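Local coordinates for protein carbonic anhydrase (Coccomyxa sp. PA, PDB 3UCN) that probably catalyses the reversible hydration of carbon dioxide to hydrogencarbonate as a zinc-dependent beta-class carbonic anhydrase, at residues A[47-52]-A[101-106]; A[43-48]-A[66-71]. All blocks are in the same frame, centred on the assembly; numbering follows the deposited sequence.

In the fold
From the N terminus, the chain passes helix 10-26 before entering strand 42-47, from which both contacts start. Contact 2 closes first: the chain leaves this strand, runs through the short helix 54-57 and returns as strand 65-70, bringing 66-71 alongside 43-48. Contact 1 closes later, after helix 80-92, where the end of strand 97-103 and the turn beyond it bring 101-106 to the loop 47-52. Since contact 1 begins at Cys-47, inside the span of contact 2, and ends beyond it, the two closures cross. Strand 42-47 thus lies between its two parallel neighbours, and Cys-47, shared by both contacts, carries its end to the zinc.

Contact 1 of 2, residues A[47-52]-A[101-106]. With ZN (zinc ion), chain C.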
loop_
_atom_site.group_PDB
_atom_site.type_symbol
_atom_site.label_atom_id
_atom_site.label_comp_id
_atom_site.label_asym_id
_atom_site.label_seq_id
_atom_site.Cartn_x
_atom_site.Cartn_y
_atom_site.Cartn_z
ATOM N N CYS A 47 -17.684 5.506 -6.025
ATOM C CA CYS A 47 -16.920 4.796 -7.029
ATOM C C CYS A 47 -16.408 5.823 -7.989
ATOM O O CYS A 47 -17.061 6.858 -8.211
ATOM C CB CYS A 47 -17.819 3.761 -7.723
ATOM S SG CYS A 47 -16.858 2.692 -8.927
ATOM N N ALA A 48 -15.246 5.534 -8.555
ATOM C CA ALA A 48 -14.662 6.282 -9.666
ATOM C C ALA A 48 -15.511 6.329 -10.946
ATOM O O ALA A 48 -15.288 7.156 -11.814
ATOM C CB ALA A 48 -13.335 5.709 -10.016
ATOM N N ASP A 49 -16.415 5.383 -11.102
ATOM C CA ASP A 49 -17.364 5.373 -12.255
ATOM C C ASP A 49 -17.802 6.786 -12.742
ATOM O O ASP A 49 -18.352 7.599 -11.982
ATOM C CB ASP A 49 -18.613 4.583 -11.852
ATOM C CG ASP A 49 -19.534 4.294 -13.056
ATOM O OD1 ASP A 49 -20.337 5.184 -13.426
ATOM O OD2 ASP A 49 -19.445 3.187 -13.642
ATOM N N SER A 50 -17.599 7.053 -14.024
ATOM C CA SER A 50 -17.987 8.385 -14.611
ATOM C C SER A 50 -19.451 8.813 -14.483
ATOM O O SER A 50 -19.773 9.947 -14.819
ATOM C CB SER A 50 -17.661 8.420 -16.087
ATOM O OG SER A 50 -18.494 7.486 -16.758
ATOM N N ARG A 51 -20.350 7.953 -14.053
ATOM C CA ARG A 51 -21.728 8.418 -13.990
ATOM C C ARG A 51 -22.140 8.895 -12.634
ATOM O O ARG A 51 -23.317 9.195 -12.441
ATOM C CB ARG A 51 -22.699 7.358 -14.484
ATOM C CG ARG A 51 -22.292 6.892 -15.898
ATOM C CD ARG A 51 -22.898 5.531 -16.134
ATOM N NE ARG A 51 -22.171 4.471 -15.433
ATOM C CZ ARG A 51 -22.609 3.217 -15.337
ATOM N NH1 ARG A 51 -23.771 2.897 -15.883
ATOM N NH2 ARG A 51 -21.895 2.283 -14.706
ATOM N N VAL A 52 -21.193 8.979 -11.692
ATOM C CA VAL A 52 -21.597 9.140 -10.309
ATOM C C VAL A 52 -20.806 10.264 -9.683
ATOM O O VAL A 52 -19.729 10.028 -9.081
ATOM C CB VAL A 52 -21.449 7.845 -9.399
ATOM C CG1 VAL A 52 -22.353 7.978 -8.089
ATOM C CG2 VAL A 52 -21.753 6.560 -10.159
ATOM N N CYS A 101 -21.217 5.343 -0.689
ATOM C CA CYS A 101 -22.164 5.179 -1.728
ATOM C C CYS A 101 -21.680 4.166 -2.764
ATOM O O CYS A 101 -20.583 4.248 -3.288
ATOM C CB CYS A 101 -22.363 6.561 -2.335
ATOM S SG CYS A 101 -23.430 6.665 -3.811
ATOM N N GLY A 102 -22.511 3.191 -3.093
ATOM C CA GLY A 102 -22.197 2.315 -4.236
ATOM C C GLY A 102 -23.228 2.619 -5.291
ATOM O O GLY A 102 -24.079 3.518 -5.106
ATOM N N HIS A 103 -23.167 1.897 -6.408
ATOM C CA HIS A 103 -24.121 2.136 -7.427
ATOM C C HIS A 103 -24.348 0.892 -8.306
ATOM O O HIS A 103 -23.396 0.062 -8.538
ATOM C CB HIS A 103 -23.608 3.261 -8.308
ATOM C CG HIS A 103 -22.415 2.861 -9.113
ATOM N ND1 HIS A 103 -22.507 2.509 -10.437
ATOM C CD2 HIS A 103 -21.114 2.649 -8.752
ATOM C CE1 HIS A 103 -21.309 2.182 -10.897
ATOM N NE2 HIS A 103 -20.451 2.246 -9.888
ATOM N N TYR A 104 -25.557 0.787 -8.874
ATOM C CA TYR A 104 -25.849 -0.362 -9.716
ATOM C C TYR A 104 -25.040 -0.234 -10.968
ATOM O O TYR A 104 -24.630 0.868 -11.335
ATOM C CB TYR A 104 -27.364 -0.508 -9.983
ATOM C CG TYR A 104 -28.114 -0.757 -8.672
ATOM C CD1 TYR A 104 -28.936 0.226 -8.095
ATOM C CD2 TYR A 104 -27.964 -1.969 -7.987
ATOM C CE1 TYR A 104 -29.619 -0.019 -6.886
ATOM C CE2 TYR A 104 -28.653 -2.226 -6.798
ATOM C CZ TYR A 104 -29.461 -1.247 -6.264
ATOM O OH TYR A 104 -30.059 -1.513 -5.071
ATOM N N ASN A 105 -24.809 -1.361 -11.631
ATOM C CA ASN A 105 -24.071 -1.401 -12.859
ATOM C C ASN A 105 -22.606 -1.022 -12.619
ATOM O O ASN A 105 -21.900 -0.537 -13.507
ATOM C CB ASN A 105 -24.759 -0.575 -13.931
ATOM C CG ASN A 105 -24.225 -0.867 -15.302
ATOM O OD1 ASN A 105 -23.576 -0.029 -15.900
ATOM N ND2 ASN A 105 -24.470 -2.083 -15.812
ATOM N N CYS A 106 -22.163 -1.252 -11.377
ATOM C CA CYS A 106 -20.771 -1.107 -10.975
ATOM C C CYS A 106 -19.844 -2.198 -11.577
ATOM O O CYS A 106 -19.914 -3.382 -11.218
ATOM C CB CYS A 106 -20.718 -1.087 -9.452
ATOM S SG CYS A 106 -19.034 -0.809 -8.911
HETATM ZN ZN ZN C . -18.496 1.312 -9.792
HETATM O O HOH W 1 -20.507 5.168 -5.816
#
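Cys-47 SG, His-103 NE2 and Cys-106 SG converge on the zinc, His-103 NE2 at 2.2 Å, while a fourth ligand comes from outside the two segments. CG of His-103 sits between the backbone N and carbonyl carbon, a rotation (chi1 69°) that sets the ring between Val-52 and Cys-106. One face of the His-103 ring takes Val-52 CG2 in a CH-pi contact, 4.1 Å from the ring centroid, and the opposite face lies against Cys-106 CB. Asp-49, a known zinc ligand of this protein, here keeps OD2 4.4 Å from the metal, consistent with the open form of the Cys-His-Cys site and Asp-Arg dyad of beta-class carbonic anhydrases. Arg-51 grips the Asp-49 carboxylate side-on: its NE meets the syn lone pair of OD1, and its NH2 reaches OD2 at 2.8 Å, almost straight (172°). OD1 also receives the backbone N of Arg-51, closing an Asx turn. Through its NH1-NH2 edge Arg-51 also meets Asn-105, whose amide stands nearly perpendicular to the guanidinium: NH1 (2.9 Å) and NH2 reach Asn-105 OD1 from opposite faces of the amide, and NH2 also meets Asn-105 O from above the carbonyl plane. A water accepts from Cys-47 N and donates to Cys-101 O. Val-34 of the second subunit accepts from Arg-51 NH1, helix 146-167 packs on Asn-105 and Cys-106, and strand 182-189 touches Val-52 through Tyr-188.

Contact 2 of 2, residues A[43-48]-A[66-71]; sequences LYIGCA and FVQRNV. With ZN (zinc ion), chain C.
Arg-69 NE donates to Cys-47 O at 3.0 Å, meeting the oxygen near the guanidinium plane though tilted 30° from that of the carbonyl. CG, beside the backbone N, lies against the same oxygen, and the bend at chi3 (72°) brings NE back to it. A methionine here would remove the N-H that Cys-47 O accepts, and would probably leave that carbonyl without its side-chain partner and the peptide after the zinc-binding cysteine less firmly held. The backbones are joined by Tyr-44 N to Phe-66 O (2.8 Å), Gln-68 N to Tyr-44 O (2.9 Å), Gly-46 N to Gln-68 O and Asn-70 N to Gly-46 O. Ala-48 N reaches Asn-70 O (2.9 Å) from above the carbonyl plane, as the chain turns out of the sheet. This is the parallel pairing of a beta-alpha-beta unit, strand 42-47, helix 54-57, strand 65-70, at one border of the chain's mixed sheet. At the last bridge, Cys-47 with Asn-70, the side chains diverge. Asn-70 ND2 donates to Gln-68 OE1 (2.9 Å), in plane and on a lone pair. On the face of Tyr-44, Val-67 and Arg-69, the tyrosine and valine lie side by side, CD2 to CG1 4.1 Å, and Arg-69 CG comes to the edge of the ring; Pro-54 of helix 54-57 touches all three. On the other face, Leu-43 CD1 meets the edge of the Phe-66 ring (CD2, 4.0 Å), and Ile-45 CG2 approaches Gln-68 CG. Helix 80-92 packs on Leu-43 and Phe-66, while Phe-66 of the second subunit packs on Ala-48.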
loop_
_atom_site.group_PDB
_atom_site.type_symbol
_atom_site.label_atom_id
_atom_site.label_comp_id
_atom_site.label_asym_id
_atom_site.label_seq_id
_atom_site.Cartn_x
_atom_site.Cartn_y
_atom_site.Cartn_z
ATOM N N LEU A 43 -18.049 13.857 4.325
ATOM C CA LEU A 43 -17.116 13.064 3.523
ATOM C C LEU A 43 -17.935 12.131 2.691
ATOM O O LEU A 43 -18.818 11.523 3.212
ATOM C CB LEU A 43 -16.224 12.208 4.402
ATOM C CG LEU A 43 -15.307 11.129 3.794
ATOM C CD1 LEU A 43 -14.396 11.641 2.648
ATOM C CD2 LEU A 43 -14.449 10.481 4.930
ATOM N N TYR A 44 -17.630 11.983 1.407
ATOM C CA TYR A 44 -18.283 11.008 0.569
ATOM C C TYR A 44 -17.222 10.041 0.005
ATOM O O TYR A 44 -16.164 10.475 -0.496
ATOM C CB TYR A 44 -18.950 11.720 -0.543
ATOM C CG TYR A 44 -19.448 10.871 -1.737
ATOM C CD1 TYR A 44 -20.810 10.539 -1.865
ATOM C CD2 TYR A 44 -18.596 10.493 -2.755
ATOM C CE1 TYR A 44 -21.298 9.844 -2.987
ATOM C CE2 TYR A 44 -19.082 9.783 -3.885
ATOM C CZ TYR A 44 -20.434 9.467 -3.984
ATOM O OH TYR A 44 -20.886 8.788 -5.061
ATOM N N ILE A 45 -17.509 8.744 0.130
ATOM C CA ILE A 45 -16.692 7.691 -0.428
ATOM C C ILE A 45 -17.578 6.996 -1.481
ATOM O O ILE A 45 -18.588 6.421 -1.133
ATOM C CB ILE A 45 -16.264 6.745 0.660
ATOM C CG1 ILE A 45 -15.446 7.508 1.710
ATOM C CG2 ILE A 45 -15.457 5.556 0.086
ATOM C CD1 ILE A 45 -15.307 6.771 2.971
ATOM N N GLY A 46 -17.235 7.087 -2.759
ATOM C CA GLY A 46 -18.013 6.412 -3.791
ATOM C C GLY A 46 -17.098 5.930 -4.898
ATOM O O GLY A 46 -15.857 5.926 -4.755
ATOM N N CYS A 47 -17.684 5.506 -6.025
ATOM C CA CYS A 47 -16.920 4.796 -7.029
ATOM C C CYS A 47 -16.408 5.823 -7.989
ATOM O O CYS A 47 -17.061 6.858 -8.211
ATOM C CB CYS A 47 -17.819 3.761 -7.723
ATOM S SG CYS A 47 -16.858 2.692 -8.927
ATOM N N ALA A 48 -15.246 5.534 -8.555
ATOM C CA ALA A 48 -14.662 6.282 -9.666
ATOM C C ALA A 48 -15.511 6.329 -10.946
ATOM O O ALA A 48 -15.288 7.156 -11.814
ATOM C CB ALA A 48 -13.335 5.709 -10.016
ATOM N N PHE A 66 -16.419 16.782 0.895
ATOM C CA PHE A 66 -15.030 16.319 0.654
ATOM C C PHE A 66 -15.134 14.893 0.090
ATOM O O PHE A 66 -15.948 14.108 0.609
ATOM C CB PHE A 66 -14.335 16.279 1.979
ATOM C CG PHE A 66 -12.820 16.156 1.912
ATOM C CD1 PHE A 66 -11.997 17.319 2.029
ATOM C CD2 PHE A 66 -12.202 14.891 1.840
ATOM C CE1 PHE A 66 -10.594 17.232 2.029
ATOM C CE2 PHE A 66 -10.761 14.777 1.847
ATOM C CZ PHE A 66 -9.960 15.959 1.934
ATOM N N VAL A 67 -14.341 14.554 -0.938
ATOM C CA VAL A 67 -14.605 13.361 -1.793
ATOM C C VAL A 67 -13.405 12.365 -1.999
ATOM O O VAL A 67 -12.336 12.764 -2.502
ATOM C CB VAL A 67 -15.116 13.801 -3.140
ATOM C CG1 VAL A 67 -15.282 12.581 -4.124
ATOM C CG2 VAL A 67 -16.467 14.567 -2.999
ATOM N N GLN A 68 -13.590 11.079 -1.632
ATOM C CA GLN A 68 -12.698 9.959 -2.071
ATOM C C GLN A 68 -13.517 9.213 -3.131
ATOM O O GLN A 68 -14.656 8.895 -2.884
ATOM C CB GLN A 68 -12.375 9.025 -0.878
ATOM C CG GLN A 68 -12.035 7.587 -1.198
ATOM C CD GLN A 68 -10.583 7.359 -1.804
ATOM O OE1 GLN A 68 -10.249 6.261 -2.162
ATOM N NE2 GLN A 68 -9.777 8.376 -1.891
ATOM N N ARG A 69 -12.974 8.973 -4.303
ATOM C CA ARG A 69 -13.589 8.142 -5.315
ATOM C C ARG A 69 -12.532 7.125 -5.806
ATOM O O ARG A 69 -11.389 7.523 -6.091
ATOM C CB ARG A 69 -14.110 8.969 -6.496
ATOM C CG ARG A 69 -15.457 9.588 -6.146
ATOM C CD ARG A 69 -15.993 10.536 -7.230
ATOM N NE ARG A 69 -16.441 9.782 -8.401
ATOM C CZ ARG A 69 -16.851 10.349 -9.545
ATOM N NH1 ARG A 69 -16.956 11.701 -9.663
ATOM N NH2 ARG A 69 -17.234 9.556 -10.550
ATOM N N ASN A 70 -12.880 5.820 -5.775
ATOM C CA ASN A 70 -11.931 4.763 -6.152
ATOM C C ASN A 70 -12.708 3.643 -6.847
ATOM O O ASN A 70 -13.946 3.669 -6.831
ATOM C CB ASN A 70 -11.098 4.269 -4.949
ATOM C CG ASN A 70 -11.924 3.514 -3.907
ATOM O OD1 ASN A 70 -12.643 2.622 -4.254
ATOM N ND2 ASN A 70 -11.784 3.872 -2.579
ATOM N N VAL A 71 -12.003 2.701 -7.478
ATOM C CA VAL A 71 -12.673 1.656 -8.229
ATOM C C VAL A 71 -13.428 0.707 -7.249
ATOM O O VAL A 71 -12.835 -0.058 -6.522
ATOM C CB VAL A 71 -11.665 0.915 -9.097
ATOM C CG1 VAL A 71 -12.283 -0.294 -9.709
ATOM C CG2 VAL A 71 -11.146 1.853 -10.174
HETATM ZN ZN ZN C . -18.496 1.312 -9.792
#